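Local coordinates for probable transcriptional regulator, TetR family protein (Rhodococcus sp., PDB 3BJB) that probably binds cis-regulatory DNA through a helix-turn-helix motif and acts as a transcription factor of the TetR family, at residues B[70-82]-B[134-146]. Numbering follows the deposited sequence.
Sequences FVAVMVDQIDRMG and DAGKVDRAFRQIM
Ile78 and Val138 interlock by knobs-into-holes packing, joining two nearly parallel helices in the all-helical TetR-type fold. The axes of 70-82 and 134-146 approach to 9.1 Å and cross at 18°, so that contacts recur from Val71 to Gly82 and from Asp134 to Ile145. Helix 66-86 also touches helix 22-37 of the N-terminal part through Val73, so the pairing connects that part to helix 134-150 of the TetR-like C-terminal domain, which in relatives usually binds ligands.

The packing is apolar. Ile78 enters a hole formed by Val138, Ala141, Phe142 and Ile145, and its two branches divide the work. CG2, anti to the backbone N, lies 3.6 Å from Ala141 CB and also meets Ile145 CD1 and, obliquely, the Phe142 ring, whereas CD1, at the end of the other branch (chi1 -80°), reaches Val138 CB at 3.9 Å. With an alanine here, the hole among these four residues would probably be poorly filled, Ala141 CB and Ile145 CD1 losing their partner CG2 and Val138 CB its partner CD1. Val138 is the reciprocal knob, set among Val71, Met74, Val75 and Ile78; its CG1 lies 4.0 Å from Met74 CG, the two side chains crossing at about a right angle. Beyond this interface, the Phe142 ring meets Trp170 and Val167 of helix 157-179, while selenomethionine Met74 touches Met120 of helix 114-126.

Polar residues take part through van der Waals contacts of both carbon and oxygen atoms. Val71 CG1 packs 3.4 Å from Asp134 CB, and Asp134 OD2 lies near the methyl of Ala72; at the exposed border, Asp79 OD1 stands 3.9 Å from Ala141 CB.

At Gly82, which has no side chain to intervene, Ile145 extends its CD1 methyl across the bare backbone, 3.5 Å from Gly82 CA and 3.3 Å from Ile78 O.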
loop_
_atom_site.group_PDB
_atom_site.type_symbol
_atom_site.label_atom_id
_atom_site.label_comp_id
_atom_site.label_asym_id
_atom_site.label_seq_id
_atom_site.Cartn_x
_atom_site.Cartn_y
_atom_site.Cartn_z
ATOM N N PHE B 70 -11.546 3.089 -11.298
ATOM C CA PHE B 70 -10.190 2.537 -11.308
ATOM C C PHE B 70 -9.978 1.173 -10.636
ATOM O O PHE B 70 -9.019 0.470 -10.931
ATOM C CB PHE B 70 -9.196 3.578 -10.862
ATOM C CG PHE B 70 -9.020 4.625 -11.851
ATOM C CD1 PHE B 70 -8.320 4.371 -13.012
ATOM C CD2 PHE B 70 -9.595 5.882 -11.658
ATOM C CE1 PHE B 70 -8.170 5.371 -13.984
ATOM C CE2 PHE B 70 -9.443 6.885 -12.618
ATOM C CZ PHE B 70 -8.741 6.620 -13.781
ATOM N N VAL B 71 -10.901 0.784 -9.777
ATOM C CA VAL B 71 -10.930 -0.567 -9.254
ATOM C C VAL B 71 -11.367 -1.523 -10.354
ATOM O O VAL B 71 -10.759 -2.571 -10.544
ATOM C CB VAL B 71 -11.860 -0.667 -8.047
ATOM C CG1 VAL B 71 -12.239 -2.134 -7.777
ATOM C CG2 VAL B 71 -11.192 -0.035 -6.828
ATOM N N ALA B 72 -12.403 -1.150 -11.097
ATOM C CA ALA B 72 -12.828 -1.918 -12.268
ATOM C C ALA B 72 -11.734 -1.945 -13.340
ATOM O O ALA B 72 -11.618 -2.934 -14.052
ATOM C CB ALA B 72 -14.128 -1.359 -12.850
ATOM N N VAL B 73 -10.952 -0.866 -13.480
ATOM C CA VAL B 73 -9.849 -0.855 -14.459
ATOM C C VAL B 73 -8.818 -1.882 -14.034
ATOM O O VAL B 73 -8.399 -2.686 -14.844
ATOM C CB VAL B 73 -9.187 0.540 -14.666
ATOM C CG1 VAL B 73 -7.803 0.402 -15.263
ATOM C CG2 VAL B 73 -10.025 1.421 -15.570
HETATM N N MSE B 74 -8.432 -1.859 -12.759
HETATM C CA MSE B 74 -7.543 -2.854 -12.160
HETATM C C MSE B 74 -7.993 -4.331 -12.385
HETATM O O MSE B 74 -7.207 -5.172 -12.804
HETATM C CB MSE B 74 -7.408 -2.544 -10.679
HETATM C CG MSE B 74 -6.688 -3.596 -9.881
HETATM SE SE MSE B 74 -4.787 -3.234 -9.667
HETATM C CE MSE B 74 -4.179 -3.558 -11.496
ATOM N N VAL B 75 -9.262 -4.626 -12.110
ATOM C CA VAL B 75 -9.845 -5.957 -12.309
ATOM C C VAL B 75 -9.729 -6.412 -13.765
ATOM O O VAL B 75 -9.327 -7.569 -14.038
ATOM C CB VAL B 75 -11.322 -5.989 -11.819
ATOM C CG1 VAL B 75 -12.103 -7.154 -12.404
ATOM C CG2 VAL B 75 -11.369 -6.002 -10.304
ATOM N N ASP B 76 -10.068 -5.512 -14.694
ATOM C CA ASP B 76 -9.860 -5.755 -16.131
ATOM C C ASP B 76 -8.383 -6.021 -16.466
ATOM O O ASP B 76 -8.071 -6.858 -17.315
ATOM C CB ASP B 76 -10.381 -4.572 -16.958
ATOM C CG ASP B 76 -10.066 -4.700 -18.458
ATOM O OD1 ASP B 76 -10.646 -5.587 -19.146
ATOM O OD2 ASP B 76 -9.241 -3.887 -18.939
ATOM N N GLN B 77 -7.482 -5.331 -15.777
ATOM C CA GLN B 77 -6.052 -5.416 -16.077
ATOM C C GLN B 77 -5.390 -6.628 -15.456
ATOM O O GLN B 77 -4.381 -7.121 -15.950
ATOM C CB GLN B 77 -5.347 -4.138 -15.635
ATOM C CG GLN B 77 -5.668 -2.989 -16.557
ATOM C CD GLN B 77 -4.754 -2.988 -17.735
ATOM O OE1 GLN B 77 -3.520 -2.993 -17.567
ATOM N NE2 GLN B 77 -5.332 -2.990 -18.942
ATOM N N ILE B 78 -5.962 -7.084 -14.357
ATOM C CA ILE B 78 -5.565 -8.313 -13.743
ATOM C C ILE B 78 -6.109 -9.460 -14.588
ATOM O O ILE B 78 -5.414 -10.453 -14.791
ATOM C CB ILE B 78 -6.052 -8.399 -12.278
ATOM C CG1 ILE B 78 -5.117 -7.585 -11.381
ATOM C CG2 ILE B 78 -6.136 -9.875 -11.812
ATOM C CD1 ILE B 78 -5.705 -7.297 -9.981
ATOM N N ASP B 79 -7.328 -9.313 -15.101
ATOM C CA ASP B 79 -7.909 -10.347 -15.960
ATOM C C ASP B 79 -7.077 -10.492 -17.223
ATOM O O ASP B 79 -6.875 -11.604 -17.702
ATOM C CB ASP B 79 -9.364 -10.030 -16.343
ATOM C CG ASP B 79 -10.358 -10.214 -15.179
ATOM O OD1 ASP B 79 -10.015 -10.854 -14.148
ATOM O OD2 ASP B 79 -11.505 -9.710 -15.316
ATOM N N ARG B 80 -6.583 -9.361 -17.734
ATOM C CA ARG B 80 -5.881 -9.314 -19.017
ATOM C C ARG B 80 -4.502 -9.940 -18.940
ATOM O O ARG B 80 -4.024 -10.503 -19.919
ATOM C CB ARG B 80 -5.721 -7.874 -19.487
ATOM C CG ARG B 80 -5.995 -7.634 -20.967
ATOM C CD ARG B 80 -7.318 -6.848 -21.147
ATOM N NE ARG B 80 -7.403 -6.131 -22.429
ATOM C CZ ARG B 80 -7.014 -4.870 -22.639
ATOM N NH1 ARG B 80 -6.499 -4.133 -21.657
ATOM N NH2 ARG B 80 -7.145 -4.338 -23.852
HETATM N N MSE B 81 -3.856 -9.824 -17.785
HETATM C CA MSE B 81 -2.484 -10.292 -17.639
HETATM C C MSE B 81 -2.472 -11.772 -17.291
HETATM O O MSE B 81 -1.497 -12.479 -17.581
HETATM C CB MSE B 81 -1.694 -9.436 -16.629
HETATM C CG MSE B 81 -1.868 -9.775 -15.130
HETATM SE SE MSE B 81 -0.686 -11.251 -14.500
HETATM C CE MSE B 81 0.990 -10.623 -15.306
ATOM N N GLY B 82 -3.566 -12.228 -16.677
ATOM C CA GLY B 82 -3.803 -13.645 -16.445
ATOM C C GLY B 82 -3.913 -14.397 -17.758
ATOM O O GLY B 82 -3.322 -15.471 -17.917
ATOM N N ASP B 134 -16.323 -4.224 -5.981
ATOM C CA ASP B 134 -15.357 -4.752 -6.929
ATOM C C ASP B 134 -13.996 -4.842 -6.237
ATOM O O ASP B 134 -13.053 -5.431 -6.777
ATOM C CB ASP B 134 -15.214 -3.812 -8.142
ATOM C CG ASP B 134 -16.054 -4.228 -9.350
ATOM O OD1 ASP B 134 -16.604 -5.356 -9.362
ATOM O OD2 ASP B 134 -16.145 -3.416 -10.308
ATOM N N ALA B 135 -13.881 -4.234 -5.056
ATOM C CA ALA B 135 -12.591 -4.151 -4.371
ATOM C C ALA B 135 -12.128 -5.546 -3.996
ATOM O O ALA B 135 -10.965 -5.872 -4.193
ATOM C CB ALA B 135 -12.676 -3.250 -3.139
ATOM N N GLY B 136 -13.051 -6.365 -3.472
ATOM C CA GLY B 136 -12.794 -7.793 -3.239
ATOM C C GLY B 136 -12.313 -8.556 -4.468
ATOM O O GLY B 136 -11.250 -9.173 -4.434
ATOM N N LYS B 137 -13.098 -8.501 -5.547
ATOM C CA LYS B 137 -12.759 -9.109 -6.839
ATOM C C LYS B 137 -11.280 -9.126 -7.218
ATOM O O LYS B 137 -10.832 -10.088 -7.818
ATOM C CB LYS B 137 -13.499 -8.420 -7.977
ATOM C CG LYS B 137 -14.906 -8.882 -8.201
ATOM C CD LYS B 137 -15.310 -8.677 -9.668
ATOM C CE LYS B 137 -16.816 -8.826 -9.860
ATOM N NZ LYS B 137 -17.260 -10.197 -9.513
ATOM N N VAL B 138 -10.525 -8.078 -6.905
ATOM C CA VAL B 138 -9.138 -8.032 -7.352
ATOM C C VAL B 138 -8.264 -9.027 -6.597
ATOM O O VAL B 138 -7.425 -9.696 -7.195
ATOM C CB VAL B 138 -8.490 -6.604 -7.346
ATOM C CG1 VAL B 138 -9.504 -5.525 -7.749
ATOM C CG2 VAL B 138 -7.765 -6.287 -5.995
ATOM N N ASP B 139 -8.475 -9.131 -5.291
ATOM C CA ASP B 139 -7.802 -10.139 -4.482
ATOM C C ASP B 139 -8.096 -11.523 -5.048
ATOM O O ASP B 139 -7.190 -12.331 -5.191
ATOM C CB ASP B 139 -8.287 -10.093 -3.033
ATOM C CG ASP B 139 -8.483 -8.681 -2.527
ATOM O OD1 ASP B 139 -7.766 -7.747 -3.017
ATOM O OD2 ASP B 139 -9.380 -8.514 -1.656
ATOM N N ARG B 140 -9.365 -11.755 -5.375
ATOM C CA ARG B 140 -9.842 -13.027 -5.895
ATOM C C ARG B 140 -9.234 -13.342 -7.261
ATOM O O ARG B 140 -8.730 -14.456 -7.490
ATOM C CB ARG B 140 -11.374 -13.042 -5.985
ATOM C CG ARG B 140 -12.117 -13.170 -4.652
ATOM C CD ARG B 140 -13.636 -13.517 -4.875
ATOM N NE ARG B 140 -14.327 -12.425 -5.576
ATOM C CZ ARG B 140 -15.476 -12.513 -6.238
ATOM N NH1 ARG B 140 -16.160 -13.662 -6.307
ATOM N NH2 ARG B 140 -15.962 -11.426 -6.824
ATOM N N ALA B 141 -9.260 -12.355 -8.157
ATOM C CA ALA B 141 -8.804 -12.571 -9.526
ATOM C C ALA B 141 -7.341 -12.870 -9.465
ATOM O O ALA B 141 -6.848 -13.724 -10.178
ATOM C CB ALA B 141 -9.061 -11.362 -10.398
ATOM N N PHE B 142 -6.667 -12.192 -8.555
ATOM C CA PHE B 142 -5.244 -12.325 -8.433
ATOM C C PHE B 142 -4.896 -13.692 -7.910
ATOM O O PHE B 142 -4.341 -14.526 -8.619
ATOM C CB PHE B 142 -4.695 -11.232 -7.536
ATOM C CG PHE B 142 -3.374 -10.760 -7.968
ATOM C CD1 PHE B 142 -2.420 -10.381 -7.043
ATOM C CD2 PHE B 142 -3.053 -10.752 -9.320
ATOM C CE1 PHE B 142 -1.133 -9.966 -7.461
ATOM C CE2 PHE B 142 -1.771 -10.350 -9.778
ATOM C CZ PHE B 142 -0.805 -9.942 -8.849
ATOM N N ARG B 143 -5.266 -13.922 -6.669
ATOM C CA ARG B 143 -5.221 -15.210 -6.066
ATOM C C ARG B 143 -5.451 -16.395 -7.049
ATOM O O ARG B 143 -4.749 -17.412 -6.946
ATOM C CB ARG B 143 -6.244 -15.213 -4.946
ATOM C CG ARG B 143 -6.107 -16.283 -3.898
ATOM C CD ARG B 143 -7.425 -16.399 -3.187
ATOM N NE ARG B 143 -8.453 -16.761 -4.164
ATOM C CZ ARG B 143 -9.765 -16.644 -3.967
ATOM N NH1 ARG B 143 -10.242 -16.152 -2.815
ATOM N NH2 ARG B 143 -10.608 -17.003 -4.936
ATOM N N GLN B 144 -6.417 -16.289 -7.975
ATOM C CA GLN B 144 -6.655 -17.372 -8.957
ATOM C C GLN B 144 -5.632 -17.487 -10.089
ATOM O O GLN B 144 -5.533 -18.530 -10.724
ATOM C CB GLN B 144 -8.048 -17.294 -9.589
ATOM C CG GLN B 144 -9.106 -18.032 -8.832
ATOM C CD GLN B 144 -8.919 -19.542 -8.843
ATOM O OE1 GLN B 144 -9.574 -20.246 -8.082
ATOM N NE2 GLN B 144 -8.040 -20.049 -9.711
ATOM N N ILE B 145 -4.913 -16.413 -10.387
ATOM C CA ILE B 145 -3.891 -16.486 -11.417
ATOM C C ILE B 145 -2.692 -17.238 -10.889
ATOM O O ILE B 145 -2.038 -17.983 -11.630
ATOM C CB ILE B 145 -3.462 -15.105 -11.900
ATOM C CG1 ILE B 145 -4.619 -14.442 -12.649
ATOM C CG2 ILE B 145 -2.184 -15.198 -12.795
ATOM C CD1 ILE B 145 -4.332 -13.014 -13.035
HETATM N N MSE B 146 -2.436 -17.041 -9.599
HETATM C CA MSE B 146 -1.289 -17.596 -8.906
HETATM C C MSE B 146 -1.557 -19.050 -8.586
HETATM O O MSE B 146 -0.707 -19.921 -8.804
HETATM C CB MSE B 146 -1.028 -16.823 -7.615
HETATM C CG MSE B 146 -0.845 -15.318 -7.797
HETATM SE SE MSE B 146 -0.588 -14.425 -6.041
HETATM C CE MSE B 146 1.344 -14.413 -6.025
#